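Homoserine O-acetyltransferase (Bacillus anthracis str. 'Ames Ancestor', PDB 3I1I) probably transfers an acetyl group from acetyl-CoA to the hydroxyl of homoserine, an early step of methionine biosynthesis. Local coordinates at residues H149-P154 / E173-V178; I47-S52 / T91-N96. All blocks are in the same frame, centred on the assembly; numbering follows the deposited sequence.

Contact 1 of 2, residues H149-P154 / E173-V178; sequences HAVMGP and ERMIGV
Strands 150-154 and 174-178 are neighbours in the central sheet, and H149, E173 and R174 form a polar cluster at the start of the pair. The guanidinium of R174 lies flat on the imidazole of H149, with centres 3.6 Å apart and planes at 24°; NH1 stands over the middle of the ring. R174 NH1 also donates to H149 O at 2.8 Å, in the guanidinium plane, and forms a salt bridge with E173 OE1 at 2.9 Å, so NH1 is gripped by two oxygens while it lies over the ring. H149 CG is anti to its own N (chi1 -174°), beside the carbonyl carbon, which lets ring and carbonyl meet the same NH1. Water 1 lies in the plane of the H149 ring, within hydrogen-bonding distance of H149 ND1 and E173 OE1, while H149 NE2 and R174 NH2 bond to the carbonyls of L369 and R371.

Beyond this cluster the strand axes are 4.7 Å apart and only 7° off parallel. V151 is bonded both ways: its N reaches R174 O at 3.0 Å, and its O receives I176 N. G153 is also bonded both ways, by a weak bond from G153 N to I176 O at 3.4 Å and a sound one from V178 N to G153 O at 3.0 Å. Helix 156-167 connects the two strands as a beta-alpha-beta unit, and G153 opens what appears to be the GxSxG nucleophile elbow, with S155 just past the strand.

V151 and M175 face that helix, V151 touching A161 and W164. On the opposite face the selenomethionine M152 bends at chi3 and runs alongside I176, CE meeting CD1 at 3.8 Å; V365 and F368 of helix 362-370 cover this pair.

Contact 2 of 2, residues I47-S52 / T91-N96; sequences ICHYFS and TDNLCN
H49 and N93 meet across two loop segments that leave neighbouring parallel strands, and direct hydrogen bonds set the pairing. H49 NE2 accepts from N93 N at 3.0 Å in a nearly straight bond (166°), although the donor stands out of the ring plane. At the other ring nitrogen, H49 ND1 donates to Y50 O at 2.7 Å, in the plane. With one nitrogen accepting and the other donating, the rotation of the ring is fixed. N93 ND2 returns a bond to H49 O at 3.2 Å, arriving well above the carbonyl plane.

The flat groups stack as well. The amide of N93 covers one ring face, its plane 18° from that of the imidazole and ND2 3.1 Å above the ring, toward the rim. H49 CG sits between its backbone N and carbonyl carbon (chi1 84°), which directs the ring across to the other loop, where CD2 approaches T91 O at 3.1 Å, edge-on.

Water supplies the third kind of link. Water 2 accepts from H49 N at 2.9 Å and donates to T91 O and N93 OD1; water 3 accepts from N93 ND2 and donates to F51 O. Both ends of the N93 amide are thereby engaged.

In alpha/beta hydrolases the loop after the strand equivalent to 44-48 commonly contributes to the oxyanion hole, and segment 47-52 may do so here. V132, Q136 and L139 of helix 129-142 pack against N93, C48 and T91, F51 rests on helix 277-289, and Y50 touches P154 at the end of strand 150-154.

How the contacts relate
Contacts 1 and 2 both lie in the buried core, centres about 15 Å apart, and share one sheet: strands 44-48 and 150-154 are adjacent, with C48 N probably bonded to M152 O at 2.8 Å and I47 CD1 packed on M152 CG. Contact 1 is regular strand pairing and buries 554 Å²; contact 2 buries 259 Å², beyond the strand ends, where side chains and waters take over from backbone bonds. Both include a histidine stacked under a planar group, at one end of contact 1 and centrally in contact 2: the buried guanidinium of R174 covers the partly exposed H149, and a neutral amide the buried H49. P154 and Y50 bring the two together near the presumed nucleophile elbow.

Contact 1 of 2, residues H149-P154 / E173-V178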
ATOM      1  N   HIS A 149       0.406 -33.829 -21.574  1.00 20.51           N
ATOM      2  CA  HIS A 149       0.128 -34.807 -20.511  1.00 20.29           C
ATOM      3  C   HIS A 149      -0.364 -34.046 -19.280  1.00 19.58           C
ATOM      4  O   HIS A 149      -1.232 -34.522 -18.565  1.00 18.34           O
ATOM      5  CB  HIS A 149       1.411 -35.589 -20.167  1.00 20.60           C
ATOM      6  CG  HIS A 149       1.208 -36.717 -19.202  1.00 21.25           C
ATOM      7  ND1 HIS A 149       0.709 -37.950 -19.584  1.00 23.10           N
ATOM      8  CD2 HIS A 149       1.452 -36.807 -17.874  1.00 21.76           C
ATOM      9  CE1 HIS A 149       0.629 -38.737 -18.524  1.00 23.30           C
ATOM     10  NE2 HIS A 149       1.076 -38.069 -17.474  1.00 22.69           N
ATOM     11  N   ALA A 150       0.193 -32.854 -19.055  1.00 19.82           N
ATOM     12  CA  ALA A 150      -0.240 -31.951 -17.955  1.00 20.69           C
ATOM     13  C   ALA A 150       0.214 -30.538 -18.224  1.00 20.58           C
ATOM     14  O   ALA A 150       1.239 -30.323 -18.898  1.00 21.26           O
ATOM     15  CB  ALA A 150       0.311 -32.401 -16.545  1.00 19.11           C
ATOM     16  N   VAL A 151      -0.567 -29.597 -17.701  1.00 20.11           N
ATOM     17  CA  VAL A 151      -0.171 -28.219 -17.601  1.00 20.27           C
ATOM     18  C   VAL A 151      -0.323 -27.810 -16.117  1.00 21.03           C
ATOM     19  O   VAL A 151      -1.251 -28.186 -15.439  1.00 21.33           O
ATOM     20  CB  VAL A 151      -1.009 -27.303 -18.509  1.00 20.37           C
ATOM     21  CG1 VAL A 151      -2.474 -27.252 -18.036  1.00 19.19           C
ATOM     22  CG2 VAL A 151      -0.398 -25.903 -18.551  1.00 19.02           C
HETATM   23  N   MSE A 152       0.610 -27.036 -15.621  1.00 22.14           N
HETATM   24  CA  MSE A 152       0.662 -26.750 -14.198  1.00 22.99           C
HETATM   25  C   MSE A 152       1.514 -25.553 -13.872  1.00 21.68           C
HETATM   26  O   MSE A 152       2.324 -25.126 -14.667  1.00 20.92           O
HETATM   27  CB  MSE A 152       1.177 -27.953 -13.442  1.00 23.35           C
HETATM   28  CG  MSE A 152       2.507 -28.420 -13.899  1.00 27.55           C
HETATM   29 SE   MSE A 152       2.902 -30.203 -13.076  1.00 44.16          SE
HETATM   30  CE  MSE A 152       2.735 -29.741 -11.056  1.00 20.28           C
ATOM     31  N   GLY A 153       1.280 -25.031 -12.680  1.00 21.32           N
ATOM     32  CA  GLY A 153       1.982 -23.892 -12.169  1.00 20.97           C
ATOM     33  C   GLY A 153       1.434 -23.402 -10.828  1.00 20.86           C
ATOM     34  O   GLY A 153       0.282 -23.722 -10.432  1.00 18.92           O
ATOM     35  N   PRO A 154       2.271 -22.632 -10.098  1.00 20.60           N
ATOM     36  CA  PRO A 154       1.816 -22.022  -8.853  1.00 20.38           C
ATOM     37  C   PRO A 154       1.395 -20.610  -9.114  1.00 19.78           C
ATOM     38  O   PRO A 154       2.031 -19.938  -9.906  1.00 18.77           O
ATOM     39  CB  PRO A 154       3.066 -22.052  -7.978  1.00 20.48           C
ATOM     40  CG  PRO A 154       4.204 -21.780  -8.984  1.00 21.57           C
ATOM     41  CD  PRO A 154       3.732 -22.516 -10.269  1.00 20.92           C
ATOM     42  N   GLU A 173      -4.652 -32.999 -20.866  1.00 25.22           N
ATOM     43  CA  GLU A 173      -5.090 -34.203 -20.174  1.00 25.49           C
ATOM     44  C   GLU A 173      -5.317 -33.978 -18.692  1.00 23.99           C
ATOM     45  O   GLU A 173      -6.239 -34.573 -18.092  1.00 23.05           O
ATOM     46  CB  GLU A 173      -4.084 -35.322 -20.367  1.00 26.05           C
ATOM     47  CG  GLU A 173      -3.975 -35.706 -21.830  1.00 28.99           C
ATOM     48  CD  GLU A 173      -3.059 -36.878 -22.088  1.00 32.31           C
ATOM     49  OE1 GLU A 173      -2.634 -37.585 -21.145  1.00 37.99           O
ATOM     50  OE2 GLU A 173      -2.773 -37.101 -23.271  1.00 39.74           O
ATOM     51  N   ARG A 174      -4.465 -33.129 -18.123  1.00 22.78           N
ATOM     52  CA  ARG A 174      -4.396 -32.921 -16.697  1.00 22.27           C
ATOM     53  C   ARG A 174      -4.012 -31.507 -16.421  1.00 22.03           C
ATOM     54  O   ARG A 174      -3.122 -30.971 -17.058  1.00 21.65           O
ATOM     55  CB  ARG A 174      -3.344 -33.813 -16.094  1.00 22.16           C
ATOM     56  CG  ARG A 174      -3.609 -35.276 -16.261  1.00 22.40           C
ATOM     57  CD  ARG A 174      -2.456 -36.132 -15.713  1.00 23.14           C
ATOM     58  NE  ARG A 174      -2.610 -37.516 -16.112  1.00 22.28           N
ATOM     59  CZ  ARG A 174      -2.427 -37.971 -17.355  1.00 26.22           C
ATOM     60  NH1 ARG A 174      -2.044 -37.170 -18.352  1.00 23.51           N
ATOM     61  NH2 ARG A 174      -2.635 -39.258 -17.611  1.00 26.78           N
HETATM   62  N   MSE A 175      -4.655 -30.896 -15.438  1.00 22.39           N
HETATM   63  CA  MSE A 175      -4.248 -29.556 -15.006  1.00 22.11           C
HETATM   64  C   MSE A 175      -4.007 -29.553 -13.497  1.00 21.59           C
HETATM   65  O   MSE A 175      -4.816 -30.062 -12.752  1.00 22.32           O
HETATM   66  CB  MSE A 175      -5.300 -28.546 -15.390  1.00 21.66           C
HETATM   67  CG  MSE A 175      -4.862 -27.113 -15.158  1.00 23.98           C
HETATM   68 SE   MSE A 175      -5.442 -26.476 -13.407  0.65 25.91          SE
HETATM   69  CE  MSE A 175      -7.324 -26.285 -13.855  1.00 25.57           C
ATOM     70  N   ILE A 176      -2.881 -29.015 -13.050  1.00 20.87           N
ATOM     71  CA  ILE A 176      -2.598 -28.942 -11.616  1.00 20.08           C
ATOM     72  C   ILE A 176      -2.376 -27.474 -11.309  1.00 19.50           C
ATOM     73  O   ILE A 176      -1.473 -26.847 -11.849  1.00 19.55           O
ATOM     74  CB  ILE A 176      -1.333 -29.716 -11.206  1.00 20.39           C
ATOM     75  CG1 ILE A 176      -1.419 -31.192 -11.629  1.00 21.91           C
ATOM     76  CG2 ILE A 176      -1.111 -29.595  -9.691  1.00 19.45           C
ATOM     77  CD1 ILE A 176      -0.239 -32.071 -11.153  1.00 22.14           C
ATOM     78  N   GLY A 177      -3.214 -26.931 -10.452  1.00 18.37           N
ATOM     79  CA  GLY A 177      -3.170 -25.536 -10.131  1.00 18.69           C
ATOM     80  C   GLY A 177      -2.777 -25.398  -8.668  1.00 18.99           C
ATOM     81  O   GLY A 177      -3.578 -25.729  -7.753  1.00 18.92           O
ATOM     82  N   VAL A 178      -1.556 -24.918  -8.446  1.00 18.33           N
ATOM     83  CA  VAL A 178      -1.009 -24.770  -7.096  1.00 17.82           C
ATOM     84  C   VAL A 178      -1.134 -23.328  -6.583  1.00 17.72           C
ATOM     85  O   VAL A 178      -0.866 -22.361  -7.315  1.00 18.02           O
ATOM     86  CB  VAL A 178       0.468 -25.221  -7.067  1.00 18.08           C
ATOM     87  CG1 VAL A 178       0.999 -25.229  -5.595  1.00 18.04           C
ATOM     88  CG2 VAL A 178       0.607 -26.595  -7.705  1.00 15.07           C
TER
HETATM   89  O   HOH W   1      -0.030 -38.551 -22.331  1.00 26.54           O

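Contact 2 of 2, residues I47-S52 / T91-N96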
ATOM      1  N   ILE A  47       4.990 -26.233 -17.682  1.00 21.66           N
ATOM      2  CA  ILE A  47       5.058 -25.543 -16.388  1.00 21.32           C
ATOM      3  C   ILE A  47       4.965 -24.044 -16.664  1.00 21.22           C
ATOM      4  O   ILE A  47       5.636 -23.516 -17.550  1.00 19.76           O
ATOM      5  CB  ILE A  47       6.440 -25.747 -15.696  1.00 22.37           C
ATOM      6  CG1 ILE A  47       6.774 -27.228 -15.498  1.00 22.88           C
ATOM      7  CG2 ILE A  47       6.502 -25.052 -14.323  1.00 22.28           C
ATOM      8  CD1 ILE A  47       5.841 -27.982 -14.644  1.00 21.83           C
ATOM      9  N   CYS A  48       4.149 -23.344 -15.893  1.00 21.59           N
ATOM     10  CA  CYS A  48       3.980 -21.909 -16.056  1.00 22.04           C
ATOM     11  C   CYS A  48       4.504 -21.211 -14.815  1.00 22.21           C
ATOM     12  O   CYS A  48       4.243 -21.666 -13.692  1.00 21.84           O
ATOM     13  CB  CYS A  48       2.517 -21.610 -16.198  1.00 22.24           C
ATOM     14  SG  CYS A  48       1.748 -22.536 -17.530  1.00 25.93           S
ATOM     15  N   HIS A  49       5.197 -20.093 -15.009  1.00 21.96           N
ATOM     16  CA  HIS A  49       5.858 -19.413 -13.902  1.00 22.16           C
ATOM     17  C   HIS A  49       5.023 -18.339 -13.187  1.00 22.56           C
ATOM     18  O   HIS A  49       4.041 -17.840 -13.726  1.00 23.04           O
ATOM     19  CB  HIS A  49       7.251 -18.929 -14.328  1.00 21.71           C
ATOM     20  CG  HIS A  49       7.286 -17.611 -15.033  1.00 20.73           C
ATOM     21  ND1 HIS A  49       7.008 -16.417 -14.405  1.00 18.98           N
ATOM     22  CD2 HIS A  49       7.707 -17.288 -16.279  1.00 20.34           C
ATOM     23  CE1 HIS A  49       7.199 -15.420 -15.253  1.00 19.12           C
ATOM     24  NE2 HIS A  49       7.642 -15.921 -16.394  1.00 18.94           N
ATOM     25  N   TYR A  50       5.403 -18.037 -11.952  1.00 22.87           N
ATOM     26  CA  TYR A  50       4.650 -17.102 -11.120  1.00 23.52           C
ATOM     27  C   TYR A  50       5.178 -15.663 -11.294  1.00 24.40           C
ATOM     28  O   TYR A  50       6.173 -15.443 -11.979  1.00 23.72           O
ATOM     29  CB  TYR A  50       4.640 -17.522  -9.618  1.00 22.94           C
ATOM     30  CG  TYR A  50       5.988 -17.654  -8.971  1.00 21.29           C
ATOM     31  CD1 TYR A  50       6.581 -16.568  -8.336  1.00 24.85           C
ATOM     32  CD2 TYR A  50       6.696 -18.858  -9.020  1.00 20.76           C
ATOM     33  CE1 TYR A  50       7.856 -16.664  -7.737  1.00 22.50           C
ATOM     34  CE2 TYR A  50       7.955 -18.982  -8.427  1.00 22.21           C
ATOM     35  CZ  TYR A  50       8.515 -17.875  -7.776  1.00 23.77           C
ATOM     36  OH  TYR A  50       9.733 -17.979  -7.189  1.00 26.20           O
ATOM     37  N   PHE A  51       4.478 -14.726 -10.641  1.00 25.62           N
ATOM     38  CA  PHE A  51       4.596 -13.251 -10.822  1.00 26.29           C
ATOM     39  C   PHE A  51       5.988 -12.746 -11.164  1.00 25.79           C
ATOM     40  O   PHE A  51       6.207 -12.212 -12.236  1.00 26.80           O
ATOM     41  CB  PHE A  51       4.079 -12.510  -9.540  1.00 27.14           C
ATOM     42  CG  PHE A  51       3.884 -11.007  -9.716  1.00 26.77           C
ATOM     43  CD1 PHE A  51       2.635 -10.479  -9.918  1.00 25.91           C
ATOM     44  CD2 PHE A  51       4.965 -10.137  -9.673  1.00 28.32           C
ATOM     45  CE1 PHE A  51       2.463  -9.124 -10.098  1.00 26.61           C
ATOM     46  CE2 PHE A  51       4.800  -8.782  -9.858  1.00 25.31           C
ATOM     47  CZ  PHE A  51       3.549  -8.272 -10.066  1.00 25.72           C
ATOM     48  N   SER A  52       6.917 -12.913 -10.246  1.00 24.95           N
ATOM     49  CA  SER A  52       8.262 -12.325 -10.380  1.00 25.33           C
ATOM     50  C   SER A  52       9.328 -13.284 -10.924  1.00 23.64           C
ATOM     51  O   SER A  52      10.489 -12.898 -11.001  1.00 23.46           O
ATOM     52  CB  SER A  52       8.739 -11.825  -9.006  1.00 24.67           C
ATOM     53  OG  SER A  52       8.559 -12.905  -8.088  1.00 27.65           O
ATOM     54  N   THR A  91       8.177 -21.444 -20.014  1.00 23.27           N
ATOM     55  CA  THR A  91       8.356 -20.267 -20.850  1.00 23.17           C
ATOM     56  C   THR A  91       8.363 -18.976 -20.017  1.00 23.42           C
ATOM     57  O   THR A  91       7.804 -18.939 -18.927  1.00 23.62           O
ATOM     58  CB  THR A  91       7.188 -20.174 -21.883  1.00 23.04           C
ATOM     59  OG1 THR A  91       5.957 -19.952 -21.191  1.00 24.80           O
ATOM     60  CG2 THR A  91       7.058 -21.468 -22.725  1.00 21.79           C
ATOM     61  N   ASP A  92       8.969 -17.915 -20.540  1.00 23.09           N
ATOM     62  CA  ASP A  92       8.886 -16.610 -19.908  1.00 23.33           C
ATOM     63  C   ASP A  92       7.535 -15.925 -20.237  1.00 23.30           C
ATOM     64  O   ASP A  92       7.146 -15.852 -21.383  1.00 23.50           O
ATOM     65  CB  ASP A  92       9.979 -15.660 -20.423  1.00 23.71           C
ATOM     66  CG  ASP A  92      11.397 -16.107 -20.101  1.00 23.58           C
ATOM     67  OD1 ASP A  92      11.663 -16.634 -18.999  1.00 21.19           O
ATOM     68  OD2 ASP A  92      12.258 -15.851 -20.976  1.00 24.48           O
ATOM     69  N   ASN A  93       6.875 -15.361 -19.234  1.00 22.91           N
ATOM     70  CA  ASN A  93       5.635 -14.640 -19.427  1.00 22.54           C
ATOM     71  C   ASN A  93       5.862 -13.278 -20.084  1.00 22.59           C
ATOM     72  O   ASN A  93       6.932 -12.654 -19.918  1.00 22.07           O
ATOM     73  CB  ASN A  93       4.948 -14.458 -18.080  1.00 22.26           C
ATOM     74  CG  ASN A  93       4.557 -15.747 -17.452  1.00 22.35           C
ATOM     75  OD1 ASN A  93       4.456 -16.774 -18.123  1.00 24.09           O
ATOM     76  ND2 ASN A  93       4.300 -15.716 -16.146  1.00 22.06           N
ATOM     77  N   LEU A  94       4.870 -12.816 -20.841  1.00 22.55           N
ATOM     78  CA  LEU A  94       4.834 -11.397 -21.272  1.00 23.70           C
ATOM     79  C   LEU A  94       5.071 -10.395 -20.080  1.00 23.09           C
ATOM     80  O   LEU A  94       4.693 -10.679 -18.932  1.00 22.16           O
ATOM     81  CB  LEU A  94       3.464 -11.064 -21.885  1.00 24.45           C
ATOM     82  CG  LEU A  94       3.077 -11.444 -23.318  1.00 26.41           C
ATOM     83  CD1 LEU A  94       1.563 -11.204 -23.477  1.00 25.99           C
ATOM     84  CD2 LEU A  94       3.901 -10.611 -24.331  1.00 25.16           C
ATOM     85  N   CYS A  95       5.679  -9.255 -20.383  1.00 22.46           N
ATOM     86  CA  CYS A  95       6.030  -8.255 -19.389  1.00 23.12           C
ATOM     87  C   CYS A  95       6.789  -8.818 -18.175  1.00 24.03           C
ATOM     88  O   CYS A  95       6.596  -8.342 -17.038  1.00 22.95           O
ATOM     89  CB  CYS A  95       4.783  -7.547 -18.902  1.00 23.50           C
ATOM     90  SG  CYS A  95       3.860  -6.790 -20.236  1.00 23.29           S
ATOM     91  N   ASN A  96       7.662  -9.804 -18.417  1.00 24.35           N
ATOM     92  CA  ASN A  96       8.409 -10.406 -17.337  1.00 25.26           C
ATOM     93  C   ASN A  96       9.076  -9.281 -16.567  1.00 26.24           C
ATOM     94  O   ASN A  96       9.650  -8.378 -17.179  1.00 27.18           O
ATOM     95  CB  ASN A  96       9.449 -11.392 -17.858  1.00 24.23           C
ATOM     96  CG  ASN A  96      10.083 -12.192 -16.743  1.00 24.93           C
ATOM     97  OD1 ASN A  96      10.965 -11.699 -16.042  1.00 21.98           O
ATOM     98  ND2 ASN A  96       9.653 -13.446 -16.579  1.00 24.21           N
TER
HETATM   99  O   HOH W   2       5.322 -19.348 -17.770  1.00 23.75           O
HETATM  100  O   HOH W   3       4.850 -13.267 -14.577  1.00 24.77           O